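Local coordinates for protein CysE, serine acetyltransferase (Brucella abortus, PDB 4HZD) that probably transfers the acetyl group of acetyl-coenzyme A to L-serine, the step that yields O-acetylserine for cysteine biosynthesis, and is seen here with coenzyme A bound, at residues L51-A54 against V55-R58; Q75-D78 against T79-E82; A127-L130 against Y131-G134; K136-A139 against Y140-S144. One frame throughout, in Å; residues are numbered along the deposited sequence.

Contact 1 of 4, residues L51-A54 against V55-R58; sequences LEEA and VMHR
Val55 N bonds to Leu51 O at 3.0 Å, the first of four backbone hydrogen bonds between residues 51-54 and residues 55-58, the first two turns of helix 51-63. Each is an i to i+4 bond of the alpha-helix. Arg58 N gives the shortest, to Ala54 O at 2.8 Å. The bonds Met56 N to Glu52 O and His57 N to Glu53 O complete the set.

Apolar contact is lighter. One methyl of Leu51, CD1, meets Val55 CG2 at 4.0 Å. Leu51 CG stands anti to the backbone N (chi1 177°), and its second torsion (chi2 59°) sets CD1 facing Val55 CG2, which lies beside its own backbone N. The two side chains cross at a slant. On another side, Met56 bends at its last torsion (chi3 -43°). This bend brings CE to 3.8 Å from Glu53 CG, so a thioether methyl lies against the aliphatic part of an acid.

The charged ends look elsewhere. Glu52 OE2 bonds to Ser88 and forms a salt bridge with Arg92 of helix 87-101. Glu53 OE2 bonds back to Ser50, just before the helix. Arg58 forms a salt bridge with Asp67 of the third subunit. The chemistry implies a division of labour: backbone bonds hold the turns, while Glu52 ties them to helix 87-101 and Arg58 ties them to another subunit.

Contact 2 of 4, residues Q75-D78 against T79-E82; sequences QTFD and TMLE
Phe77 and Met80 form a local apolar contact, three residues apart, midway along helix 70-83. The two side chains lie side by side and point the same way. Met80 CE comes to 3.7 Å from Phe77 CE1 and to 3.9 Å from Phe77 CD1, at an oblique angle to the ring. Met80 gets there by two bends, at chi2 (-91°) and chi3 (-89°), which fold the thioether back toward the ring.

The pair belongs to the helical N-terminal part of the serine acetyltransferase. There Phe77 packs on Met56 and Ile59 of helix 51-63, and its ring meets that of Trp87. Met80 touches Leu126 and Trp129 of helix 116-132.

The backbone under the pair is regular alpha-helix. Met80 N bonds to Thr76 O and Leu81 N to Phe77 O, both at 3.0 Å. Glu82 N bonds to Asp78 O at 3.1 Å. Two donors of one residue share an acceptor: Gln75 O takes Thr79 N at 3.2 Å and, weakly, Thr79 OG1 at 3.3 Å. The hydroxyl lies beside its own backbone N (chi1 -65°), which turns it back toward the preceding turn. The amide of Gln75 bonds to Ala43 and Asn47 of the second subunit.

Contact 3 of 4, residues A127-L130 against Y131-G134; sequences AHWL and YKQG
Ala127 O accepts Tyr131 N at 2.9 Å, near the C-terminal end of helix 116-132. His128 comes next. Its carbonyl O takes Lys132 N at 3.0 Å, and its ring meets the aliphatic chain of the same lysine. Lys132 CG lies over one face of the imidazole, while Lys132 CD comes to 3.4 Å from His128 NE2. The lysine chain bends at chi3, and Lys132 NZ stays 4.3 Å from His128 NE2. The other ring nitrogen of His128, ND1, bonds to the carbonyl of Pro156.

Trp129 carries the CH-pi contact. Gln133 CG sits over the face of its five-membered ring, 4.1 Å from the centroid and 18° off the normal. The glutamine bends at chi2, and its amide lies nearly parallel to the indole, with the planes 6° apart. Trp129 O also accepts Gln133 N at 3.0 Å. Just beyond Gln133 the helix closes in a Schellman motif. Gly134 has positive phi (81°), and Gly134 N bonds back to Tyr131 O at 3.1 Å. Lacking a side chain, Gly134 takes this left-handed backbone conformation without crowding the carbonyl before it. Gly134 O bonds to Asn33 of the fourth subunit.

Leu130 ends the segment. Leu130 O receives a weak bond from Gln133 N, also at 3.0 Å. The Leu130 side chain packs on Thr76 of helix 70-83 and on Phe138 and Leu142 of helix 136-149.

Contact 4 of 4, residues K136-A139 against Y140-S144; sequences KDFA and YYLQS
Tyr140 places its ring over the backbone carbonyl of Lys136, one turn earlier. Its CG lies anti to the carbonyl carbon and beside the backbone N (chi1 -67°), which turns the ring back along the helix. Lys136 O stands over one ring face, 3.3 Å from both CG and CD2 of Tyr140. The same oxygen accepts Tyr140 N at 2.8 Å. Further out, Tyr140 CE2 comes to 4.3 Å from Lys136 CB.

Phe138 and Leu142 make the apolar pair. The first torsion of Phe138 falls off the staggered values (chi1 -147°), and the ring leans toward Leu142. Leu142 CG lies beside its own backbone N (chi1 -73°), on the side of the phenyl ring. Leu142 CD1 meets Phe138 CD1 at 3.9 Å, approaching the ring obliquely. Under them Leu142 N bonds to Phe138 O at 3.0 Å. Tyr141 N to Asp137 O and Gln143 N to Ala139 O continue the alpha-helical pattern.

The acid of Asp137 is held by the fourth subunit, through a salt bridge to Arg107 and a hydrogen bond to Tyr114. Tyr140 meets Tyr105 of that subunit edge-to-face. Within the chain, Phe138 and Leu142 pack between helix 70-83 and helix 116-132. On another side, Gln143 NE2 bonds to Asp153 of strand 152-154, where the left-handed beta-helix begins.

How the contacts relate
All four contacts are local and helical, each on a different helix. Contacts 1 and 4 are buried; contacts 2 and 3 are partly buried, and contact 3 has the most exposed residues. Contact 2 touches all the others. Glu52 of contact 1 packs on Leu81, Trp129 of contact 3 covers Thr79 and Met80, and Phe138 of contact 4 meets Thr76. Contacts 3 and 4 join successive helices through Leu130. Contact 1 does not touch contact 3 or 4. Contacts 1, 2 and 4 have apolar side-chain pairs within continuing helix, whereas contact 3 lays the aliphatic parts of polar chains over ring faces at a helix end. Contact 4 has the most residues within reach of another subunit.

Contact 1 of 4, residues L51-A54 against V55-R58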
loop_
_atom_site.group_PDB
_atom_site.type_symbol
_atom_site.label_atom_id
_atom_site.label_comp_id
_atom_site.label_asym_id
_atom_site.label_seq_id
_atom_site.Cartn_x
_atom_site.Cartn_y
_atom_site.Cartn_z
ATOM N N LEU A 51 1.571 27.422 0.307
ATOM C CA LEU A 51 1.887 26.852 -0.988
ATOM C C LEU A 51 3.088 25.926 -0.878
ATOM O O LEU A 51 3.081 24.851 -1.460
ATOM C CB LEU A 51 2.102 27.977 -2.015
ATOM C CG LEU A 51 2.514 27.582 -3.441
ATOM C CD1 LEU A 51 1.479 26.664 -4.113
ATOM C CD2 LEU A 51 2.644 28.861 -4.241
ATOM N N GLU A 52 4.103 26.319 -0.094
ATOM C CA GLU A 52 5.290 25.472 0.097
ATOM C C GLU A 52 4.919 24.090 0.605
ATOM O O GLU A 52 5.418 23.066 0.111
ATOM C CB GLU A 52 6.256 26.114 1.094
ATOM C CG GLU A 52 6.945 27.373 0.612
ATOM C CD GLU A 52 6.155 28.677 0.832
ATOM O OE1 GLU A 52 4.961 28.692 1.208
ATOM O OE2 GLU A 52 6.746 29.738 0.590
ATOM N N GLU A 53 4.042 24.060 1.594
ATOM C CA GLU A 53 3.584 22.796 2.163
ATOM C C GLU A 53 2.733 21.973 1.196
ATOM O O GLU A 53 2.885 20.762 1.153
ATOM C CB GLU A 53 2.905 23.000 3.509
ATOM C CG GLU A 53 3.905 23.214 4.636
ATOM C CD GLU A 53 3.232 23.775 5.875
ATOM O OE1 GLU A 53 3.226 23.075 6.906
ATOM O OE2 GLU A 53 2.682 24.909 5.804
ATOM N N ALA A 54 1.876 22.620 0.404
ATOM C CA ALA A 54 1.154 21.902 -0.659
ATOM C C ALA A 54 2.085 21.216 -1.703
ATOM O O ALA A 54 1.814 20.058 -2.104
ATOM C CB ALA A 54 0.193 22.848 -1.383
ATOM N N VAL A 55 3.090 21.968 -2.183
ATOM C CA VAL A 55 4.069 21.517 -3.214
ATOM C C VAL A 55 4.887 20.375 -2.621
ATOM O O VAL A 55 4.988 19.289 -3.237
ATOM C CB VAL A 55 5.004 22.692 -3.732
ATOM C CG1 VAL A 55 6.192 22.220 -4.593
ATOM C CG2 VAL A 55 4.207 23.720 -4.536
ATOM N N MET A 56 5.416 20.579 -1.422
ATOM C CA MET A 56 6.163 19.484 -0.732
ATOM C C MET A 56 5.326 18.237 -0.552
ATOM O O MET A 56 5.818 17.121 -0.806
ATOM C CB MET A 56 6.711 19.939 0.629
ATOM C CG MET A 56 7.707 21.065 0.481
ATOM S SD MET A 56 8.465 21.672 1.995
ATOM C CE MET A 56 7.069 21.730 3.101
ATOM N N HIS A 57 4.067 18.418 -0.126
ATOM C CA HIS A 57 3.159 17.299 0.033
ATOM C C HIS A 57 2.858 16.586 -1.278
ATOM O O HIS A 57 2.984 15.362 -1.354
ATOM C CB HIS A 57 1.866 17.725 0.698
ATOM C CG HIS A 57 0.835 16.631 0.767
ATOM N ND1 HIS A 57 0.619 15.911 1.879
ATOM C CD2 HIS A 57 -0.055 16.167 -0.172
ATOM C CE1 HIS A 57 -0.365 15.025 1.667
ATOM N NE2 HIS A 57 -0.774 15.172 0.408
ATOM N N ARG A 58 2.442 17.323 -2.308
ATOM C CA ARG A 58 2.225 16.712 -3.629
ATOM C C ARG A 58 3.422 15.891 -4.093
ATOM O O ARG A 58 3.281 14.706 -4.495
ATOM C CB ARG A 58 1.917 17.779 -4.677
ATOM C CG ARG A 58 1.653 17.189 -6.060
ATOM C CD ARG A 58 0.227 16.643 -6.112
ATOM N NE ARG A 58 -0.018 15.654 -7.158
ATOM C CZ ARG A 58 -0.101 14.339 -6.952
ATOM N NH1 ARG A 58 0.130 13.847 -5.753
ATOM N NH2 ARG A 58 -0.384 13.511 -7.960
#

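Contact 2 of 4, residues Q75-D78 against T79-E82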
loop_
_atom_site.group_PDB
_atom_site.type_symbol
_atom_site.label_atom_id
_atom_site.label_comp_id
_atom_site.label_asym_id
_atom_site.label_seq_id
_atom_site.Cartn_x
_atom_site.Cartn_y
_atom_site.Cartn_z
ATOM N N GLN A 75 9.244 15.448 5.284
ATOM C CA GLN A 75 10.041 15.961 6.396
ATOM C C GLN A 75 11.420 16.480 5.929
ATOM O O GLN A 75 11.926 17.481 6.456
ATOM C CB GLN A 75 10.230 14.879 7.485
ATOM C CG GLN A 75 8.946 14.396 8.173
ATOM C CD GLN A 75 9.144 13.107 8.978
ATOM O OE1 GLN A 75 10.178 12.436 8.884
ATOM N NE2 GLN A 75 8.152 12.772 9.812
ATOM N N THR A 76 12.031 15.768 4.973
ATOM C CA THR A 76 13.293 16.187 4.378
ATOM C C THR A 76 13.123 17.479 3.532
ATOM O O THR A 76 13.871 18.434 3.726
ATOM C CB THR A 76 13.948 15.006 3.606
ATOM O OG1 THR A 76 13.944 13.877 4.480
ATOM C CG2 THR A 76 15.380 15.342 3.193
ATOM N N PHE A 77 12.150 17.512 2.613
ATOM C CA PHE A 77 11.684 18.788 2.027
ATOM C C PHE A 77 11.534 19.956 3.025
ATOM O O PHE A 77 12.048 21.043 2.767
ATOM C CB PHE A 77 10.350 18.604 1.310
ATOM C CG PHE A 77 10.449 18.632 -0.184
ATOM C CD1 PHE A 77 10.993 19.736 -0.837
ATOM C CD2 PHE A 77 9.969 17.558 -0.944
ATOM C CE1 PHE A 77 11.089 19.764 -2.230
ATOM C CE2 PHE A 77 10.059 17.578 -2.341
ATOM C CZ PHE A 77 10.610 18.687 -2.972
ATOM N N ASP A 78 10.838 19.740 4.150
ATOM C CA ASP A 78 10.713 20.751 5.215
ATOM C C ASP A 78 12.083 21.288 5.664
ATOM O O ASP A 78 12.227 22.480 5.871
ATOM C CB ASP A 78 10.037 20.181 6.480
ATOM C CG ASP A 78 8.553 19.843 6.297
ATOM O OD1 ASP A 78 7.846 20.534 5.541
ATOM O OD2 ASP A 78 8.073 18.904 6.978
ATOM N N THR A 79 13.049 20.386 5.878
ATOM C CA THR A 79 14.424 20.717 6.260
ATOM C C THR A 79 15.114 21.606 5.179
ATOM O O THR A 79 15.744 22.631 5.508
ATOM C CB THR A 79 15.270 19.432 6.542
ATOM O OG1 THR A 79 14.729 18.763 7.692
ATOM C CG2 THR A 79 16.672 19.792 6.893
ATOM N N MET A 80 14.954 21.222 3.902
ATOM C CA MET A 80 15.452 22.021 2.776
ATOM C C MET A 80 14.873 23.460 2.777
ATOM O O MET A 80 15.620 24.420 2.707
ATOM C CB MET A 80 15.225 21.291 1.452
ATOM C CG MET A 80 15.925 21.936 0.263
ATOM S SD MET A 80 14.827 23.122 -0.510
ATOM C CE MET A 80 14.027 21.980 -1.646
ATOM N N LEU A 81 13.562 23.607 2.915
ATOM C CA LEU A 81 12.951 24.943 2.947
ATOM C C LEU A 81 13.479 25.799 4.108
ATOM O O LEU A 81 13.798 26.980 3.940
ATOM C CB LEU A 81 11.433 24.822 3.040
ATOM C CG LEU A 81 10.629 26.095 3.283
ATOM C CD1 LEU A 81 10.881 27.107 2.163
ATOM C CD2 LEU A 81 9.140 25.771 3.478
ATOM N N GLU A 82 13.589 25.191 5.284
ATOM C CA GLU A 82 14.118 25.874 6.458
ATOM C C GLU A 82 15.537 26.367 6.220
ATOM O O GLU A 82 15.849 27.492 6.581
ATOM C CB GLU A 82 14.028 24.965 7.682
ATOM C CG GLU A 82 14.314 25.635 9.019
ATOM C CD GLU A 82 14.337 24.620 10.157
ATOM O OE1 GLU A 82 14.368 23.387 9.870
ATOM O OE2 GLU A 82 14.323 25.040 11.334
#

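Contact 3 of 4, residues A127-L130 against Y131-G134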
loop_
_atom_site.group_PDB
_atom_site.type_symbol
_atom_site.label_atom_id
_atom_site.label_comp_id
_atom_site.label_asym_id
_atom_site.label_seq_id
_atom_site.Cartn_x
_atom_site.Cartn_y
_atom_site.Cartn_z
ATOM N N ALA A 127 17.237 17.265 -3.984
ATOM C CA ALA A 127 18.397 16.389 -4.191
ATOM C C ALA A 127 19.738 17.145 -4.204
ATOM O O ALA A 127 20.758 16.673 -3.671
ATOM C CB ALA A 127 18.210 15.575 -5.483
ATOM N N HIS A 128 19.735 18.311 -4.829
ATOM C CA HIS A 128 20.945 19.138 -5.002
ATOM C C HIS A 128 21.446 19.636 -3.649
ATOM O O HIS A 128 22.631 19.543 -3.331
ATOM C CB HIS A 128 20.661 20.311 -5.964
ATOM C CG HIS A 128 21.868 21.204 -6.220
ATOM N ND1 HIS A 128 22.921 20.815 -6.986
ATOM C CD2 HIS A 128 22.159 22.514 -5.784
ATOM C CE1 HIS A 128 23.836 21.815 -7.026
ATOM N NE2 HIS A 128 23.367 22.849 -6.292
ATOM N N TRP A 129 20.534 20.182 -2.864
ATOM C CA TRP A 129 20.834 20.584 -1.493
ATOM C C TRP A 129 21.406 19.422 -0.639
ATOM O O TRP A 129 22.469 19.555 0.038
ATOM C CB TRP A 129 19.569 21.203 -0.877
ATOM C CG TRP A 129 19.783 21.665 0.542
ATOM C CD1 TRP A 129 20.599 22.712 0.993
ATOM C CD2 TRP A 129 19.252 21.048 1.758
ATOM N NE1 TRP A 129 20.559 22.792 2.366
ATOM C CE2 TRP A 129 19.783 21.822 2.882
ATOM C CE3 TRP A 129 18.415 19.962 2.020
ATOM C CZ2 TRP A 129 19.470 21.510 4.189
ATOM C CZ3 TRP A 129 18.088 19.667 3.340
ATOM C CH2 TRP A 129 18.601 20.427 4.399
ATOM N N LEU A 130 20.699 18.280 -0.651
ATOM C CA LEU A 130 21.143 17.071 0.069
ATOM C C LEU A 130 22.553 16.674 -0.348
ATOM O O LEU A 130 23.382 16.350 0.504
ATOM C CB LEU A 130 20.168 15.884 -0.183
ATOM C CG LEU A 130 18.808 16.123 0.481
ATOM C CD1 LEU A 130 17.832 15.027 0.120
ATOM C CD2 LEU A 130 18.932 16.199 2.001
ATOM N N TYR A 131 22.815 16.706 -1.663
ATOM C CA TYR A 131 24.114 16.293 -2.227
ATOM C C TYR A 131 25.220 17.205 -1.672
ATOM O O TYR A 131 26.244 16.712 -1.191
ATOM C CB TYR A 131 24.059 16.320 -3.756
ATOM C CG TYR A 131 25.266 15.773 -4.506
ATOM C CD1 TYR A 131 25.457 14.400 -4.673
ATOM C CD2 TYR A 131 26.218 16.639 -5.054
ATOM C CE1 TYR A 131 26.552 13.914 -5.361
ATOM C CE2 TYR A 131 27.320 16.155 -5.765
ATOM C CZ TYR A 131 27.477 14.798 -5.914
ATOM O OH TYR A 131 28.551 14.321 -6.655
ATOM N N LYS A 132 24.959 18.511 -1.653
ATOM C CA LYS A 132 25.938 19.501 -1.132
ATOM C C LYS A 132 26.147 19.333 0.374
ATOM O O LYS A 132 27.180 19.728 0.912
ATOM C CB LYS A 132 25.481 20.948 -1.408
ATOM C CG LYS A 132 25.562 21.412 -2.854
ATOM C CD LYS A 132 24.558 22.536 -3.167
ATOM C CE LYS A 132 23.928 23.239 -1.940
ATOM N NZ LYS A 132 22.852 24.271 -2.228
ATOM N N GLN A 133 25.165 18.755 1.062
ATOM C CA GLN A 133 25.277 18.537 2.521
ATOM C C GLN A 133 26.054 17.252 2.855
ATOM O O GLN A 133 26.222 16.921 4.015
ATOM C CB GLN A 133 23.906 18.557 3.193
ATOM C CG GLN A 133 23.171 19.890 3.120
ATOM C CD GLN A 133 23.894 21.018 3.851
ATOM O OE1 GLN A 133 24.459 21.921 3.226
ATOM N NE2 GLN A 133 23.885 20.966 5.178
ATOM N N GLY A 134 26.532 16.541 1.843
ATOM C CA GLY A 134 27.178 15.222 2.051
ATOM C C GLY A 134 26.187 14.063 2.209
ATOM O O GLY A 134 26.580 12.930 2.531
#

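Contact 4 of 4, residues K136-A139 against Y140-S144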
loop_
_atom_site.group_PDB
_atom_site.type_symbol
_atom_site.label_atom_id
_atom_site.label_comp_id
_atom_site.label_asym_id
_atom_site.label_seq_id
_atom_site.Cartn_x
_atom_site.Cartn_y
_atom_site.Cartn_z
ATOM N N LYS A 136 24.627 12.051 0.133
ATOM C CA LYS A 136 24.695 11.646 -1.263
ATOM C C LYS A 136 23.769 10.500 -1.577
ATOM O O LYS A 136 23.197 10.452 -2.665
ATOM C CB LYS A 136 26.154 11.340 -1.679
ATOM C CG LYS A 136 26.947 12.642 -1.741
ATOM C CD LYS A 136 28.389 12.503 -2.188
ATOM C CE LYS A 136 28.975 13.906 -2.266
ATOM N NZ LYS A 136 30.233 13.923 -3.051
ATOM N N ASP A 137 23.583 9.591 -0.621
ATOM C CA ASP A 137 22.606 8.540 -0.829
ATOM C C ASP A 137 21.212 9.069 -0.927
ATOM O O ASP A 137 20.505 8.685 -1.844
ATOM C CB ASP A 137 22.729 7.404 0.167
ATOM C CG ASP A 137 23.845 6.527 -0.198
ATOM O OD1 ASP A 137 23.620 5.607 -1.012
ATOM O OD2 ASP A 137 24.982 6.814 0.213
ATOM N N PHE A 138 20.831 9.978 -0.021
ATOM C CA PHE A 138 19.502 10.550 -0.135
ATOM C C PHE A 138 19.370 11.191 -1.524
ATOM O O PHE A 138 18.365 11.018 -2.214
ATOM C CB PHE A 138 19.221 11.562 0.975
ATOM C CG PHE A 138 17.760 11.583 1.411
ATOM C CD1 PHE A 138 16.723 11.664 0.464
ATOM C CD2 PHE A 138 17.425 11.536 2.760
ATOM C CE1 PHE A 138 15.394 11.677 0.851
ATOM C CE2 PHE A 138 16.101 11.527 3.156
ATOM C CZ PHE A 138 15.080 11.628 2.202
ATOM N N ALA A 139 20.388 11.940 -1.925
ATOM C CA ALA A 139 20.326 12.642 -3.212
ATOM C C ALA A 139 20.172 11.655 -4.391
ATOM O O ALA A 139 19.327 11.851 -5.272
ATOM C CB ALA A 139 21.548 13.545 -3.381
ATOM N N TYR A 140 20.948 10.573 -4.391
ATOM C CA TYR A 140 20.874 9.601 -5.486
ATOM C C TYR A 140 19.528 8.888 -5.465
ATOM O O TYR A 140 18.957 8.558 -6.521
ATOM C CB TYR A 140 21.993 8.553 -5.411
ATOM C CG TYR A 140 23.407 9.055 -5.647
ATOM C CD1 TYR A 140 23.686 10.100 -6.554
ATOM C CD2 TYR A 140 24.481 8.463 -4.970
ATOM C CE1 TYR A 140 25.007 10.537 -6.744
ATOM C CE2 TYR A 140 25.781 8.890 -5.165
ATOM C CZ TYR A 140 26.048 9.918 -6.043
ATOM O OH TYR A 140 27.371 10.305 -6.195
ATOM N N TYR A 141 19.007 8.656 -4.261
ATOM C CA TYR A 141 17.708 8.039 -4.138
ATOM C C TYR A 141 16.639 8.908 -4.797
ATOM O O TYR A 141 15.756 8.406 -5.495
ATOM C CB TYR A 141 17.332 7.700 -2.661
ATOM C CG TYR A 141 15.998 7.044 -2.617
ATOM C CD1 TYR A 141 15.865 5.679 -2.886
ATOM C CD2 TYR A 141 14.830 7.793 -2.415
ATOM C CE1 TYR A 141 14.625 5.073 -2.897
ATOM C CE2 TYR A 141 13.576 7.181 -2.428
ATOM C CZ TYR A 141 13.485 5.828 -2.683
ATOM O OH TYR A 141 12.275 5.185 -2.705
ATOM N N LEU A 142 16.646 10.197 -4.515
ATOM C CA LEU A 142 15.691 11.082 -5.154
ATOM C C LEU A 142 15.863 11.123 -6.703
ATOM O O LEU A 142 14.870 11.058 -7.476
ATOM C CB LEU A 142 15.868 12.504 -4.567
ATOM C CG LEU A 142 15.352 12.675 -3.126
ATOM C CD1 LEU A 142 15.864 14.004 -2.577
ATOM C CD2 LEU A 142 13.833 12.602 -3.110
ATOM N N GLN A 143 17.109 11.232 -7.157
ATOM C CA GLN A 143 17.429 11.207 -8.596
ATOM C C GLN A 143 16.851 9.939 -9.235
ATOM O O GLN A 143 16.228 9.998 -10.293
ATOM C CB GLN A 143 18.945 11.233 -8.853
ATOM C CG GLN A 143 19.312 11.035 -10.329
ATOM C CD GLN A 143 20.802 10.774 -10.549
ATOM O OE1 GLN A 143 21.546 10.527 -9.595
ATOM N NE2 GLN A 143 21.249 10.873 -11.800
ATOM N N SER A 144 17.031 8.825 -8.543
ATOM C CA SER A 144 16.569 7.515 -9.003
ATOM C C SER A 144 15.074 7.456 -9.052
ATOM O O SER A 144 14.472 6.984 -10.056
ATOM C CB SER A 144 17.107 6.393 -8.078
ATOM O OG SER A 144 16.557 5.147 -8.469
#